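Long-range contacts in CD38 molecule (Bos taurus, PDB 3KOU), which is a glycosylated, disulfide-bonded ectoprotein of the ADP-ribosyl cyclase family: residues A[82-87]-A[155-160]; A[45-50]-A[69-74]; A[88-93]-A[166-171]. All coordinates share one frame; numbering follows the deposited sequence. Where two conformers were deposited one is given.

Contact 1: residues A[82-87]-A[155-160]. With 2NF ([[(2R,3S,4R,5R)-5-(6-aminopurin-9-yl)-3,4-dihydroxyoxolan-2-yl]methoxy-hydroxyphosphoryl] [(2R,3S,4R,5R)-5-(3-carbamoylpyridin-1-ium-1yl)- 3-fluoro-,4- hydroxyoxolan-2-yl]methyl phosphate), chain E.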
loop_
_atom_site.group_PDB
_atom_site.type_symbol
_atom_site.label_atom_id
_atom_site.label_comp_id
_atom_site.label_asym_id
_atom_site.label_seq_id
_atom_site.Cartn_x
_atom_site.Cartn_y
_atom_site.Cartn_z
ATOM N N GLY A 82 -0.116 12.893 11.239
ATOM C CA GLY A 82 -1.246 13.625 10.694
ATOM C C GLY A 82 -1.324 13.727 9.173
ATOM O O GLY A 82 -2.211 14.400 8.633
ATOM N N GLN A 83 -0.417 13.071 8.457
ATOM C CA GLN A 83 -0.455 13.170 6.992
ATOM C C GLN A 83 -0.759 11.846 6.274
ATOM O O GLN A 83 -0.790 11.786 5.052
ATOM C CB GLN A 83 0.835 13.802 6.451
ATOM C CG GLN A 83 0.970 15.283 6.849
ATOM C CD GLN A 83 2.352 15.860 6.594
ATOM O OE1 GLN A 83 3.017 15.516 5.616
ATOM N NE2 GLN A 83 2.784 16.760 7.473
ATOM N N GLN A 84 -1.012 10.788 7.030
ATOM C CA GLN A 84 -1.118 9.468 6.397
ATOM C C GLN A 84 -2.538 9.103 5.923
ATOM O O GLN A 84 -3.530 9.361 6.607
ATOM C CB GLN A 84 -0.588 8.411 7.364
ATOM C CG GLN A 84 -0.332 7.031 6.762
ATOM C CD GLN A 84 0.538 6.176 7.690
ATOM O OE1 GLN A 84 1.278 6.706 8.526
ATOM N NE2 GLN A 84 0.469 4.873 7.531
ATOM N N VAL A 85 -2.617 8.479 4.757
ATOM C CA VAL A 85 -3.885 8.098 4.141
ATOM C C VAL A 85 -3.864 6.631 3.737
ATOM O O VAL A 85 -2.959 6.194 3.027
ATOM C CB VAL A 85 -4.174 8.952 2.892
ATOM C CG1 VAL A 85 -5.442 8.453 2.175
ATOM C CG2 VAL A 85 -4.282 10.423 3.296
ATOM N N PHE A 86 -4.854 5.877 4.212
ATOM C CA PHE A 86 -5.107 4.511 3.776
ATOM C C PHE A 86 -6.234 4.529 2.737
ATOM O O PHE A 86 -6.997 5.495 2.656
ATOM C CB PHE A 86 -5.529 3.626 4.980
ATOM C CG PHE A 86 -4.453 3.470 6.021
ATOM C CD1 PHE A 86 -3.501 2.463 5.918
ATOM C CD2 PHE A 86 -4.379 4.346 7.090
ATOM C CE1 PHE A 86 -2.506 2.332 6.873
ATOM C CE2 PHE A 86 -3.384 4.213 8.054
ATOM C CZ PHE A 86 -2.460 3.210 7.950
ATOM N N TRP A 87 -6.339 3.459 1.951
ATOM C CA TRP A 87 -7.408 3.311 0.959
ATOM C C TRP A 87 -7.710 1.831 0.721
ATOM O O TRP A 87 -6.867 0.972 0.969
ATOM C CB TRP A 87 -7.041 3.988 -0.367
ATOM C CG TRP A 87 -5.799 3.442 -1.004
ATOM C CD1 TRP A 87 -4.520 3.898 -0.836
ATOM C CD2 TRP A 87 -5.716 2.349 -1.917
ATOM N NE1 TRP A 87 -3.643 3.148 -1.590
ATOM C CE2 TRP A 87 -4.355 2.190 -2.259
ATOM C CE3 TRP A 87 -6.662 1.483 -2.482
ATOM C CZ2 TRP A 87 -3.920 1.209 -3.134
ATOM C CZ3 TRP A 87 -6.222 0.514 -3.350
ATOM C CH2 TRP A 87 -4.864 0.386 -3.673
ATOM N N GLU A 155 2.237 -3.486 6.304
ATOM C CA GLU A 155 2.285 -3.667 7.749
ATOM C C GLU A 155 3.152 -2.613 8.442
ATOM O O GLU A 155 2.740 -2.038 9.445
ATOM C CB GLU A 155 2.729 -5.090 8.143
ATOM C CG GLU A 155 2.982 -5.208 9.640
ATOM C CD GLU A 155 3.345 -6.614 10.087
ATOM O OE1 GLU A 155 3.665 -7.462 9.231
ATOM O OE2 GLU A 155 3.316 -6.872 11.308
ATOM N N ARG A 156 4.346 -2.354 7.913
ATOM C CA ARG A 156 5.223 -1.356 8.511
ATOM C C ARG A 156 4.622 0.048 8.450
ATOM O O ARG A 156 4.710 0.790 9.419
ATOM C CB ARG A 156 6.629 -1.382 7.890
ATOM C CG ARG A 156 7.305 -2.746 7.953
ATOM C CD ARG A 156 7.947 -2.987 9.321
ATOM N NE ARG A 156 8.893 -1.924 9.659
ATOM C CZ ARG A 156 10.209 -1.999 9.468
ATOM N NH1 ARG A 156 10.747 -3.091 8.944
ATOM N NH2 ARG A 156 10.993 -0.978 9.800
ATOM N N PHE A 157 4.019 0.396 7.310
ATOM C CA PHE A 157 3.286 1.661 7.114
ATOM C C PHE A 157 2.216 1.850 8.215
ATOM O O PHE A 157 2.129 2.920 8.869
ATOM C CB PHE A 157 2.653 1.572 5.713
ATOM C CG PHE A 157 1.867 2.781 5.250
ATOM C CD1 PHE A 157 2.478 3.996 4.997
ATOM C CD2 PHE A 157 0.517 2.645 4.944
ATOM C CE1 PHE A 157 1.739 5.084 4.500
ATOM C CE2 PHE A 157 -0.230 3.718 4.436
ATOM C CZ PHE A 157 0.381 4.935 4.206
ATOM N N ALA A 158 1.440 0.797 8.456
ATOM C CA ALA A 158 0.412 0.836 9.500
ATOM C C ALA A 158 1.012 0.965 10.910
ATOM O O ALA A 158 0.513 1.721 11.755
ATOM C CB ALA A 158 -0.509 -0.425 9.397
ATOM N N GLU A 159 2.080 0.219 11.180
ATOM C CA GLU A 159 2.707 0.257 12.509
ATOM C C GLU A 159 3.324 1.621 12.830
ATOM O O GLU A 159 3.399 2.027 13.997
ATOM C CB GLU A 159 3.758 -0.851 12.665
ATOM C CG GLU A 159 3.163 -2.253 12.676
ATOM C CD GLU A 159 4.196 -3.371 12.535
ATOM O OE1 GLU A 159 5.372 -3.095 12.216
ATOM O OE2 GLU A 159 3.818 -4.542 12.746
ATOM N N SER A 160 3.749 2.347 11.802
ATOM C CA SER A 160 4.441 3.605 12.052
ATOM C C SER A 160 3.525 4.835 12.093
ATOM O O SER A 160 3.955 5.913 12.509
ATOM C CB SER A 160 5.607 3.793 11.071
ATOM O OG SER A 160 5.133 3.937 9.757
HETATM C C1D 2NF E . -2.043 -0.894 2.125
HETATM C C2D 2NF E . -2.307 0.584 1.906
HETATM F F2D 2NF E . -1.717 1.449 2.685
HETATM C C3D 2NF E . -3.782 0.676 1.597
HETATM O O3D 2NF E . -4.403 1.544 2.449
HETATM O O4D 2NF E . -3.149 -1.556 1.564
HETATM C C4D 2NF E . -4.258 -0.775 1.457
HETATM C C5D 2NF E . -5.077 -1.115 0.247
HETATM O O5D 2NF E . -5.033 -2.417 -0.314
HETATM P PN 2NF E . -6.372 -3.189 -0.290
HETATM O O1N 2NF E . -6.964 -2.756 0.941
HETATM O O2N 2NF E . -6.112 -4.544 -0.462
HETATM O O3 2NF E . -7.189 -2.525 -1.431
HETATM P PA 2NF E . -7.712 -3.168 -2.761
HETATM O O1A 2NF E . -8.465 -4.271 -2.449
HETATM O O2A 2NF E . -6.499 -3.566 -3.426
HETATM O O5B 2NF E . -8.440 -2.161 -3.477
HETATM O O HOH W 1 3.904 6.220 9.140
#
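The side-chain nitrogen NE2 of Gln84 donates to the main-chain O of Phe157 over 2.9 Å, and an N-H...O angle of 169° makes the bond nearly straight. The acceptor lies almost in the amide plane of Gln84, whereas the donor stands well above the carbonyl plane of Phe157, off its lone pairs. The same NE2 sits over the centre of the Phe157 ring, 3.1 Å above the ring plane, so the amide nitrogen lies against the face while it binds the backbone of the same residue. With CG trans to the main-chain N (chi1 -167°) and the chain extended beyond it, Gln84 reaches across to the helix. At the other end of the amide, OE1 accepts from a water 2.7 Å away that also bonds Ser160 OG, which fixes the rotation of the group. Gln84 leads into strand 85-88, an outermost strand of the four-stranded parallel sheet. Helix 145-160, which carries Phe157, is the last helix of the long connection from that strand to its parallel neighbour 164-170. Two residues after Gln84, Phe86 receives the edge of the Phe157 ring on its face in an offset edge-to-face pair, the centroids 5.1 Å apart and the planes at 63°. The edge of the Phe86 ring meets Ala158, with CZ 4.0 Å from Ala158 CA. Val85 O lies in the plane of the Phe157 ring at its edge, 3.8 Å from CZ. Both phenylalanines also line the pocket of 2NF: fluorine F2D comes within 3.2 Å of Phe157 CE2, and O3D lies at the edge of Phe86. Trp87 N donates to that O3D at 2.8 Å, and the indole of Trp87 lays one face against the ligand, its NE1 being bound to Glu107.

Contact 2: residues A[45-50]-A[69-74]. With SO4 (sulfate ion), chain D.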
loop_
_atom_site.group_PDB
_atom_site.type_symbol
_atom_site.label_atom_id
_atom_site.label_comp_id
_atom_site.label_asym_id
_atom_site.label_seq_id
_atom_site.Cartn_x
_atom_site.Cartn_y
_atom_site.Cartn_z
ATOM N N GLN A 45 21.376 3.839 -5.434
ATOM C CA GLN A 45 22.027 2.633 -5.944
ATOM C C GLN A 45 21.934 1.505 -4.908
ATOM O O GLN A 45 21.629 0.356 -5.245
ATOM C CB GLN A 45 23.490 2.927 -6.277
ATOM C CG GLN A 45 24.246 1.747 -6.865
ATOM C CD GLN A 45 25.710 2.074 -7.140
ATOM O OE1 GLN A 45 26.200 3.144 -6.779
ATOM N NE2 GLN A 45 26.411 1.152 -7.777
ATOM N N ALA A 46 22.169 1.835 -3.646
ATOM C CA ALA A 46 22.111 0.828 -2.582
ATOM C C ALA A 46 20.689 0.298 -2.387
ATOM O O ALA A 46 20.469 -0.901 -2.132
ATOM C CB ALA A 46 22.646 1.391 -1.271
ATOM N N ILE A 47 19.719 1.195 -2.480
ATOM C CA ILE A 47 18.331 0.773 -2.400
ATOM C C ILE A 47 17.955 -0.170 -3.546
ATOM O O ILE A 47 17.330 -1.209 -3.309
ATOM C CB ILE A 47 17.389 1.979 -2.258
ATOM C CG1 ILE A 47 17.620 2.630 -0.884
ATOM C CG2 ILE A 47 15.915 1.563 -2.436
ATOM C CD1 ILE A 47 16.987 4.024 -0.744
ATOM N N ARG A 48 18.343 0.172 -4.774
ATOM C CA ARG A 48 18.096 -0.709 -5.906
ATOM C C ARG A 48 18.758 -2.051 -5.687
ATOM O O ARG A 48 18.145 -3.094 -5.921
ATOM C CB ARG A 48 18.595 -0.142 -7.248
ATOM C CG ARG A 48 18.384 -1.204 -8.350
ATOM C CD ARG A 48 19.412 -1.298 -9.479
ATOM N NE ARG A 48 20.609 -0.474 -9.391
ATOM C CZ ARG A 48 21.860 -0.926 -9.418
ATOM N NH1 ARG A 48 22.122 -2.229 -9.513
ATOM N NH2 ARG A 48 22.868 -0.059 -9.356
ATOM N N GLN A 49 20.019 -2.041 -5.262
ATOM C CA GLN A 49 20.717 -3.303 -5.062
ATOM C C GLN A 49 20.011 -4.160 -4.009
ATOM O O GLN A 49 19.908 -5.375 -4.193
ATOM C CB GLN A 49 22.181 -3.103 -4.684
ATOM C CG GLN A 49 23.058 -2.517 -5.806
ATOM C CD GLN A 49 24.426 -2.025 -5.275
ATOM O OE1 GLN A 49 24.556 -1.670 -4.106
ATOM N NE2 GLN A 49 25.436 -2.010 -6.144
ATOM N N ALA A 50 19.555 -3.538 -2.918
ATOM C CA ALA A 50 18.863 -4.289 -1.858
ATOM C C ALA A 50 17.553 -4.884 -2.364
ATOM O O ALA A 50 17.178 -6.006 -1.993
ATOM C CB ALA A 50 18.596 -3.402 -0.615
ATOM N N ASN A 69 13.292 -7.398 5.069
ATOM C CA ASN A 69 13.665 -6.576 6.234
ATOM C C ASN A 69 14.775 -5.579 5.889
ATOM O O ASN A 69 14.694 -4.391 6.232
ATOM C CB ASN A 69 14.074 -7.422 7.471
ATOM C CG ASN A 69 12.874 -7.976 8.265
ATOM O OD1 ASN A 69 12.109 -8.802 7.769
ATOM N ND2 ASN A 69 12.738 -7.547 9.518
ATOM N N SER A 70 15.809 -6.037 5.191
ATOM C CA SER A 70 16.961 -5.180 4.906
ATOM C C SER A 70 16.633 -4.018 3.954
ATOM O O SER A 70 17.100 -2.889 4.148
ATOM C CB SER A 70 18.143 -6.005 4.380
ATOM O OG SER A 70 18.695 -6.808 5.410
ATOM N N LEU A 71 15.835 -4.292 2.928
ATOM C CA LEU A 71 15.371 -3.241 2.036
ATOM C C LEU A 71 14.576 -2.179 2.799
ATOM O O LEU A 71 14.827 -0.998 2.665
ATOM C CB LEU A 71 14.500 -3.840 0.930
ATOM C CG LEU A 71 13.795 -2.833 0.025
ATOM C CD1 LEU A 71 14.887 -2.029 -0.770
ATOM C CD2 LEU A 71 12.853 -3.594 -0.916
ATOM N N ILE A 72 13.619 -2.623 3.602
ATOM C CA ILE A 72 12.730 -1.702 4.299
ATOM C C ILE A 72 13.500 -0.857 5.308
ATOM O O ILE A 72 13.196 0.316 5.503
ATOM C CB ILE A 72 11.568 -2.462 4.962
ATOM C CG1 ILE A 72 10.633 -3.016 3.883
ATOM C CG2 ILE A 72 10.791 -1.563 5.915
ATOM C CD1 ILE A 72 9.574 -3.859 4.439
ATOM N N ASN A 73 14.532 -1.439 5.907
ATOM C CA ASN A 73 15.346 -0.695 6.861
ATOM C C ASN A 73 16.044 0.473 6.191
ATOM O O ASN A 73 16.291 1.484 6.839
ATOM C CB ASN A 73 16.362 -1.606 7.571
ATOM C CG ASN A 73 15.725 -2.439 8.683
ATOM O OD1 ASN A 73 14.613 -2.157 9.128
ATOM N ND2 ASN A 73 16.431 -3.469 9.132
ATOM N N LEU A 74 16.366 0.334 4.902
ATOM C CA LEU A 74 17.015 1.420 4.159
ATOM C C LEU A 74 16.083 2.601 3.898
ATOM O O LEU A 74 16.543 3.724 3.655
ATOM C CB LEU A 74 17.566 0.931 2.809
ATOM C CG LEU A 74 18.747 -0.039 2.777
ATOM C CD1 LEU A 74 19.040 -0.396 1.308
ATOM C CD2 LEU A 74 19.978 0.568 3.459
HETATM S S SO4 D . 25.851 -1.749 -10.355
HETATM O O1 SO4 D . 27.302 -1.625 -10.270
HETATM O O2 SO4 D . 25.300 -2.014 -9.028
HETATM O O3 SO4 D . 25.292 -0.508 -10.885
HETATM O O4 SO4 D . 25.482 -2.841 -11.259
#
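Ala46 meets Leu74 through its carbonyl, whose O is 3.8 Å from Leu74 CD1. One residue on, Ile47 touches both leucines of the partner helix: its CG1 lies 4.0 Å from Leu74 CD1, the two side chains sliding past each other in opposite directions, while its CG2 reaches Leu71 CD1 at 4.1 Å and that pair crosses at about a right angle. Arg48 turns to the far side of the helix, where NH1 and NH2 bind a sulfate ion, most likely a component of the crystallisation solution. Gln49 NE2 adds a bond to O2 of that sulfate at 2.9 Å. Ala50 points toward the other helix, and its CB fits against Leu74 CD1 at 3.6 Å and Leu71 CD1 at 4.0 Å. The small side chain is consistent with the close backbone approach, with Ala50 CA 5.3 Å from Leu71 CA. The segment axes run nearly antiparallel, at 159° and 9.4 Å apart. The packing belongs to a helical part of the fold away from the parallel sheet: Ile47 also rests on Cys28 of helix 20-35 and Leu114 of helix 110-115, and Leu71 on Leu111 and on Phe149 of helix 145-160.

Contact 3: residues A[88-93]-A[166-171]. With NAG (2-acetamido-2-deoxy-beta-D-glucopyranose), chain C; 2NF ([[(2R,3S,4R,5R)-5-(6-aminopurin-9-yl)-3,4-dihydroxyoxolan-2-yl]methoxy-hydroxyphosphoryl] [(2R,3S,4R,5R)-5-(3-carbamoylpyridin-1-ium-1yl)- 3-fluoro-,4- hydroxyoxolan-2-yl]methyl phosphate), chain E.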
loop_
_atom_site.group_PDB
_atom_site.type_symbol
_atom_site.label_atom_id
_atom_site.label_comp_id
_atom_site.label_asym_id
_atom_site.label_seq_id
_atom_site.Cartn_x
_atom_site.Cartn_y
_atom_site.Cartn_z
ATOM N N SER A 88 -8.925 1.532 0.266
ATOM C CA SER A 88 -9.296 0.161 -0.103
ATOM C C SER A 88 -10.438 0.250 -1.123
ATOM O O SER A 88 -11.482 0.823 -0.816
ATOM C CB SER A 88 -9.739 -0.615 1.158
ATOM O OG SER A 88 -9.718 -2.028 0.947
ATOM N N LYS A 89 -10.203 -0.256 -2.342
ATOM C CA LYS A 89 -11.194 -0.240 -3.422
ATOM C C LYS A 89 -11.444 1.170 -3.937
ATOM O O LYS A 89 -12.455 1.417 -4.601
ATOM C CB LYS A 89 -12.544 -0.849 -2.983
ATOM C CG LYS A 89 -12.463 -1.981 -1.973
ATOM C CD LYS A 89 -11.816 -3.210 -2.568
ATOM C CE LYS A 89 -11.782 -4.346 -1.535
ATOM N NZ LYS A 89 -11.018 -5.503 -2.073
ATOM N N THR A 90 -10.524 2.088 -3.634
ATOM C CA THR A 90 -10.699 3.493 -3.972
ATOM C C THR A 90 -9.391 4.069 -4.518
ATOM O O THR A 90 -9.083 5.250 -4.330
ATOM C CB THR A 90 -11.109 4.303 -2.738
ATOM O OG1 THR A 90 -10.099 4.178 -1.718
ATOM C CG2 THR A 90 -12.463 3.822 -2.182
ATOM N N LYS A 91 -8.621 3.238 -5.211
ATOM C CA LYS A 91 -7.251 3.623 -5.565
ATOM C C LYS A 91 -7.172 4.997 -6.229
ATOM O O LYS A 91 -6.479 5.884 -5.753
ATOM C CB LYS A 91 -6.603 2.574 -6.456
ATOM C CG LYS A 91 -5.078 2.678 -6.501
ATOM C CD LYS A 91 -4.516 1.584 -7.394
ATOM C CE LYS A 91 -5.364 1.406 -8.650
ATOM N NZ LYS A 91 -5.319 2.595 -9.553
ATOM N N GLU A 92 -7.919 5.169 -7.309
ATOM C CA GLU A 92 -7.901 6.403 -8.075
ATOM C C GLU A 92 -8.300 7.607 -7.229
ATOM O O GLU A 92 -7.571 8.600 -7.176
ATOM C CB GLU A 92 -8.845 6.276 -9.264
ATOM C CG GLU A 92 -9.081 7.597 -9.982
ATOM C CD GLU A 92 -10.027 7.469 -11.160
ATOM O OE1 GLU A 92 -10.615 6.379 -11.340
ATOM O OE2 GLU A 92 -10.182 8.463 -11.906
ATOM N N LEU A 93 -9.456 7.510 -6.568
ATOM C CA LEU A 93 -9.959 8.598 -5.718
ATOM C C LEU A 93 -8.993 8.995 -4.595
ATOM O O LEU A 93 -8.750 10.178 -4.345
ATOM C CB LEU A 93 -11.331 8.246 -5.126
ATOM C CG LEU A 93 -11.903 9.297 -4.166
ATOM C CD1 LEU A 93 -12.071 10.665 -4.878
ATOM C CD2 LEU A 93 -13.228 8.856 -3.516
ATOM N N ARG A 166 -6.241 8.987 8.002
ATOM C CA ARG A 166 -7.501 8.954 7.244
ATOM C C ARG A 166 -7.590 7.700 6.384
ATOM O O ARG A 166 -6.551 7.169 5.951
ATOM C CB ARG A 166 -7.672 10.204 6.357
ATOM C CG ARG A 166 -7.724 11.527 7.103
ATOM C CD ARG A 166 -6.431 12.293 6.928
ATOM N NE ARG A 166 -6.333 13.438 7.832
ATOM C CZ ARG A 166 -6.747 14.663 7.529
ATOM N NH1 ARG A 166 -7.289 14.909 6.346
ATOM N NH2 ARG A 166 -6.621 15.646 8.411
ATOM N N VAL A 167 -8.812 7.200 6.166
ATOM C CA VAL A 167 -9.044 6.127 5.194
ATOM C C VAL A 167 -10.181 6.457 4.214
ATOM O O VAL A 167 -11.243 6.955 4.619
ATOM C CB VAL A 167 -9.264 4.741 5.852
ATOM C CG1 VAL A 167 -10.563 4.716 6.626
ATOM C CG2 VAL A 167 -9.264 3.657 4.786
ATOM N N VAL A 168 -9.932 6.238 2.920
ATOM C CA VAL A 168 -10.948 6.464 1.882
ATOM C C VAL A 168 -11.543 5.118 1.473
ATOM O O VAL A 168 -10.835 4.249 0.962
ATOM C CB VAL A 168 -10.351 7.174 0.649
ATOM C CG1 VAL A 168 -11.460 7.521 -0.364
ATOM C CG2 VAL A 168 -9.587 8.440 1.091
ATOM N N LEU A 169 -12.836 4.945 1.726
ATOM C CA LEU A 169 -13.513 3.702 1.384
ATOM C C LEU A 169 -14.597 3.936 0.360
ATOM O O LEU A 169 -15.033 5.067 0.134
ATOM C CB LEU A 169 -14.111 3.045 2.632
ATOM C CG LEU A 169 -13.041 2.764 3.705
ATOM C CD1 LEU A 169 -13.679 2.335 5.040
ATOM C CD2 LEU A 169 -12.044 1.704 3.219
ATOM N N ASN A 170 -15.057 2.841 -0.219
ATOM C CA ASN A 170 -15.964 2.879 -1.348
ATOM C C ASN A 170 -17.409 2.660 -0.946
ATOM O O ASN A 170 -17.829 1.521 -0.742
ATOM C CB ASN A 170 -15.579 1.778 -2.296
ATOM C CG ASN A 170 -16.137 1.992 -3.645
ATOM O OD1 ASN A 170 -17.289 2.398 -3.816
ATOM N ND2 ASN A 170 -15.322 1.743 -4.622
ATOM N N GLY A 171 -18.176 3.741 -0.863
ATOM C CA GLY A 171 -19.576 3.644 -0.481
ATOM C C GLY A 171 -20.485 3.075 -1.559
ATOM O O GLY A 171 -21.688 2.903 -1.337
HETATM C C1 NAG C . -16.103 1.870 -6.155
HETATM C C2 NAG C . -15.377 3.007 -6.891
HETATM C C3 NAG C . -15.617 2.872 -8.405
HETATM C C4 NAG C . -15.414 1.449 -8.944
HETATM C C5 NAG C . -16.142 0.452 -8.048
HETATM C C6 NAG C . -15.895 -1.015 -8.445
HETATM C C7 NAG C . -15.075 5.110 -5.655
HETATM C C8 NAG C . -15.748 6.326 -5.098
HETATM N N2 NAG C . -15.838 4.323 -6.438
HETATM O O3 NAG C . -14.826 3.805 -9.115
HETATM O O4 NAG C . -15.916 1.356 -10.287
HETATM O O5 NAG C . -15.681 0.637 -6.719
HETATM O O6 NAG C . -14.507 -1.275 -8.539
HETATM O O7 NAG C . -13.890 4.878 -5.400
HETATM C C1D 2NF E . -2.043 -0.894 2.125
HETATM C C2D 2NF E . -2.307 0.584 1.906
HETATM F F2D 2NF E . -1.717 1.449 2.685
HETATM C C3D 2NF E . -3.782 0.676 1.597
HETATM O O3D 2NF E . -4.403 1.544 2.449
HETATM O O4D 2NF E . -3.149 -1.556 1.564
HETATM C C4D 2NF E . -4.258 -0.775 1.457
HETATM C C5D 2NF E . -5.077 -1.115 0.247
HETATM O O5D 2NF E . -5.033 -2.417 -0.314
HETATM P PN 2NF E . -6.372 -3.189 -0.290
HETATM O O1N 2NF E . -6.964 -2.756 0.941
HETATM O O2N 2NF E . -6.112 -4.544 -0.462
HETATM O O3 2NF E . -7.189 -2.525 -1.431
HETATM P PA 2NF E . -7.712 -3.168 -2.761
HETATM O O1A 2NF E . -8.465 -4.271 -2.449
HETATM O O2A 2NF E . -6.499 -3.566 -3.426
HETATM O O5B 2NF E . -8.440 -2.161 -3.477
HETATM O O HOH W 2 -13.887 0.385 0.182
#
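Val168 offers its carbonyl to residues 88-90: its O accepts from Thr90 OG1 at 2.8 Å and, weakly, from Ser88 N at 3.4 Å. The hydroxyl approaches from above the carbonyl plane, not along a lone pair. A chi1 of 59° places OG1 between the main-chain N and C of Thr90 and turns it to the strand; although Thr90 holds the N-cap position of helix 91-101, its side chain makes no capping bond. CG1 of Val168 meets Leu93 CD2 from the first turn of that helix at 3.9 Å, the side chains crossing at about a right angle. Leu169 points to the same side of the sheet as Ser88, and its CD2 packs on Ser88 CB. Asn170 comes next, and its backbone N is joined to Ser88 O by a bridging water. Its side chain carries the N-linked glycan, ND2 being bonded covalently to C1 of the first NAG; Asn170, Gly171 and Ser172 form the glycosylation sequon. ND2 also donates to Lys89 O at 2.9 Å with an angle of 165°, while CB rests 3.7 Å from Thr90 CG2. The sugar's acetamido methyl C8 lies 3.9 Å from Leu93 CD2, so the glycan root packs on the helix start. Ser88 and Lys89 also serve 2NF: Ser88 OG donates to O1N at 2.8 Å, Lys89 N to O5B at 2.8 Å and Lys89 NZ to O1A, with Asp178 a second partner for the lysine. Since ND2 keeps a single N-H after glycosylation, its bond to Lys89 O uses that proton, and the chemistry therefore ties the attachment point of the sugar to the very residue whose N and NZ hold the ligand's phosphates.

Overall arrangement
Contacts 1 and 3 are buried and share the edge of the parallel sheet: strand 85-88 passes from one into the other, and Phe86 N and O lie 2.8 and 3.0 Å from Arg166 O and Val168 N, probable hydrogen bonds between neighbouring strands. Their segments alternate along the chain, and both touch 2NF, contact 1 at its fluorinated sugar and contact 3 at its phosphates. Aromatic rings and the Gln84 amide dominate contact 1; hydroxyl, backbone and glycosylated-amide bonds dominate contact 3. Contact 2 is partly buried, purely apolar between its helices, and about 29 Å from contact 3 between centres. It touches contact 1 where Ile72 and Asn73 pack on Arg156.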